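Local coordinates for protein leucine aminopeptidase (Parabacteroides distasonis, PDB 3TC8) that binds zinc and belongs to peptidase family M28, consistent with a role as an aminopeptidase or a related glutaminyl-peptide cyclotransferase, at residues Ala46-Gly51 with Lys79-Asn84. Numbering follows the deposited sequence. Where two conformers were deposited one is given.
Sequences AHKACG and KLEARN
Helix residues His47, Lys48 and Gly51 meet Glu81 and Arg83 of the strand, the two segment axes running nearly parallel, 15° apart and 10.2 Å at closest approach. The CA atoms of Gly51 and Arg83 are 7.6 Å apart. The Arg83 chain leaves with CG anti to the backbone N (chi1 175°) and bends at chi3, bringing Arg83 NH2 3.0 Å from Lys48 O, where it donates a hydrogen bond in the carbonyl plane and on a lone pair, though well bent from straight (N-H...O 133°). Gly51 CA lies over one face of the Arg83 guanidinium, 3.5 Å from Arg83 NH2; a CB there would clash with this nitrogen, so glycine suits the position. Arg83 NH1 forms a salt bridge with Asp52 and a hydrogen bond with Gln67; an alanine in place of Arg83 would probably leave Asp52 without this cationic partner, deprive Lys48 O of its side-chain donor and open a gap against Gly51. Nearer the surface, the long Lys48 chain carries NZ to Glu81 OE1 in a 2.8 Å salt bridge, approaching from above the carboxylate plane. Water 1 links Lys48 NZ to Glu81 O, while His47 CE1 packs 3.8 Å from Glu81 O and His47 NE2 is hydrogen-bonded to Asp157. The arrangement is helix-on-sheet packing in an alpha/beta M28 peptidase fold: helix 45-60 is tied to strand 79-89, next to outermost strand 64-73, with the His47 side chain about 13 Å from the bound zinc.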
loop_
_atom_site.group_PDB
_atom_site.type_symbol
_atom_site.label_atom_id
_atom_site.label_comp_id
_atom_site.label_asym_id
_atom_site.label_seq_id
_atom_site.Cartn_x
_atom_site.Cartn_y
_atom_site.Cartn_z
ATOM N N ALA A 46 -18.855 -3.873 -3.866
ATOM C CA ALA A 46 -17.707 -4.500 -3.153
ATOM C C ALA A 46 -16.797 -3.429 -2.575
ATOM O O ALA A 46 -16.325 -3.564 -1.442
ATOM C CB ALA A 46 -16.945 -5.391 -4.064
ATOM N N HIS A 47 -16.558 -2.367 -3.331
ATOM C CA HIS A 47 -15.737 -1.249 -2.853
ATOM C C HIS A 47 -16.359 -0.573 -1.641
ATOM O O HIS A 47 -15.696 -0.344 -0.631
ATOM C CB HIS A 47 -15.542 -0.303 -4.034
ATOM C CG HIS A 47 -14.619 0.846 -3.807
ATOM N ND1 HIS A 47 -15.051 2.058 -3.324
ATOM C CD2 HIS A 47 -13.289 0.966 -4.085
ATOM C CE1 HIS A 47 -14.003 2.877 -3.333
ATOM N NE2 HIS A 47 -12.932 2.241 -3.770
ATOM N N LYS A 48 -17.656 -0.299 -1.711
ATOM C CA LYS A 48 -18.282 0.363 -0.599
ATOM C C LYS A 48 -18.278 -0.524 0.659
ATOM O O LYS A 48 -18.016 -0.056 1.775
ATOM C CB LYS A 48 -19.650 0.859 -1.034
ATOM C CG LYS A 48 -19.487 1.963 -2.093
ATOM C CD LYS A 48 -20.800 2.443 -2.685
ATOM C CE LYS A 48 -20.562 3.261 -3.966
ATOM N NZ LYS A 48 -19.694 4.444 -3.752
ATOM N N ALA A 49 -18.551 -1.815 0.480
ATOM C CA ALA A 49 -18.584 -2.744 1.604
ATOM C C ALA A 49 -17.191 -2.922 2.206
ATOM O O ALA A 49 -17.023 -2.896 3.453
ATOM C CB ALA A 49 -19.161 -4.088 1.171
ATOM N N CYS A 50 -16.175 -3.071 1.388
ATOM C CA CYS A 50 -14.832 -3.237 1.900
ATOM C C CYS A 50 -14.316 -1.987 2.586
ATOM O O CYS A 50 -13.717 -2.069 3.645
ATOM C CB CYS A 50 -13.907 -3.669 0.774
ATOM S SG CYS A 50 -12.242 -4.105 1.356
ATOM N N GLY A 51 -14.614 -0.825 2.048
ATOM C CA GLY A 51 -14.205 0.394 2.698
ATOM C C GLY A 51 -14.799 0.544 4.069
ATOM O O GLY A 51 -14.155 0.956 5.022
ATOM N N LYS A 79 -16.362 9.324 -13.313
ATOM C CA LYS A 79 -16.334 9.943 -12.029
ATOM C C LYS A 79 -16.302 8.810 -10.997
ATOM O O LYS A 79 -17.232 7.982 -10.914
ATOM C CB LYS A 79 -17.561 10.825 -11.881
ATOM C CG LYS A 79 -17.578 12.013 -12.885
ATOM C CD LYS A 79 -16.443 12.962 -12.689
ATOM C CE LYS A 79 -16.419 14.022 -13.777
ATOM N NZ LYS A 79 -15.307 14.984 -13.554
ATOM N N LEU A 80 -15.259 8.784 -10.199
ATOM C CA LEU A 80 -15.038 7.759 -9.178
ATOM C C LEU A 80 -15.410 8.289 -7.823
ATOM O O LEU A 80 -14.913 9.339 -7.388
ATOM C CB LEU A 80 -13.570 7.342 -9.165
ATOM C CG LEU A 80 -12.986 6.865 -10.485
ATOM C CD1 LEU A 80 -11.504 6.481 -10.302
ATOM C CD2 LEU A 80 -13.812 5.727 -11.105
ATOM N N GLU A 81 -16.277 7.546 -7.135
ATOM C CA GLU A 81 -16.683 7.840 -5.762
ATOM C C GLU A 81 -15.602 7.305 -4.833
ATOM O O GLU A 81 -15.673 6.160 -4.354
ATOM C CB GLU A 81 -18.032 7.156 -5.507
ATOM C CG GLU A 81 -19.081 7.652 -6.483
ATOM C CD GLU A 81 -20.445 7.015 -6.334
ATOM O OE1 GLU A 81 -20.493 5.757 -6.107
ATOM O OE2 GLU A 81 -21.459 7.799 -6.527
ATOM N N ALA A 82 -14.539 8.075 -4.665
ATOM C CA ALA A 82 -13.333 7.638 -3.965
ATOM C C ALA A 82 -13.432 7.920 -2.471
ATOM O O ALA A 82 -14.122 8.852 -2.021
ATOM C CB ALA A 82 -12.125 8.333 -4.563
ATOM N N ARG A 83 -12.708 7.111 -1.710
ATOM C CA ARG A 83 -12.687 7.216 -0.266
ATOM C C ARG A 83 -11.305 6.813 0.234
ATOM O O ARG A 83 -10.931 5.647 0.198
ATOM C CB ARG A 83 -13.767 6.322 0.345
ATOM C CG ARG A 83 -13.723 6.290 1.836
ATOM C CD ARG A 83 -14.917 5.737 2.537
ATOM N NE ARG A 83 -15.362 4.455 1.965
ATOM C CZ ARG A 83 -16.201 3.611 2.562
ATOM N NH1 ARG A 83 -16.431 3.700 3.850
ATOM N NH2 ARG A 83 -16.718 2.641 1.864
ATOM N N ASN A 84 -10.519 7.802 0.656
ATOM C CA ASN A 84 -9.272 7.535 1.372
ATOM C C ASN A 84 -9.608 7.332 2.843
ATOM O O ASN A 84 -10.436 8.041 3.391
ATOM C CB ASN A 84 -8.280 8.688 1.226
ATOM C CG ASN A 84 -7.856 8.963 -0.192
ATOM O OD1 ASN A 84 -7.598 8.045 -0.973
ATOM N ND2 ASN A 84 -7.697 10.254 -0.520
HETATM O O HOH W 1 -17.003 3.747 -4.552
HETATM O O HOH W 2 -17.154 5.682 -1.859
#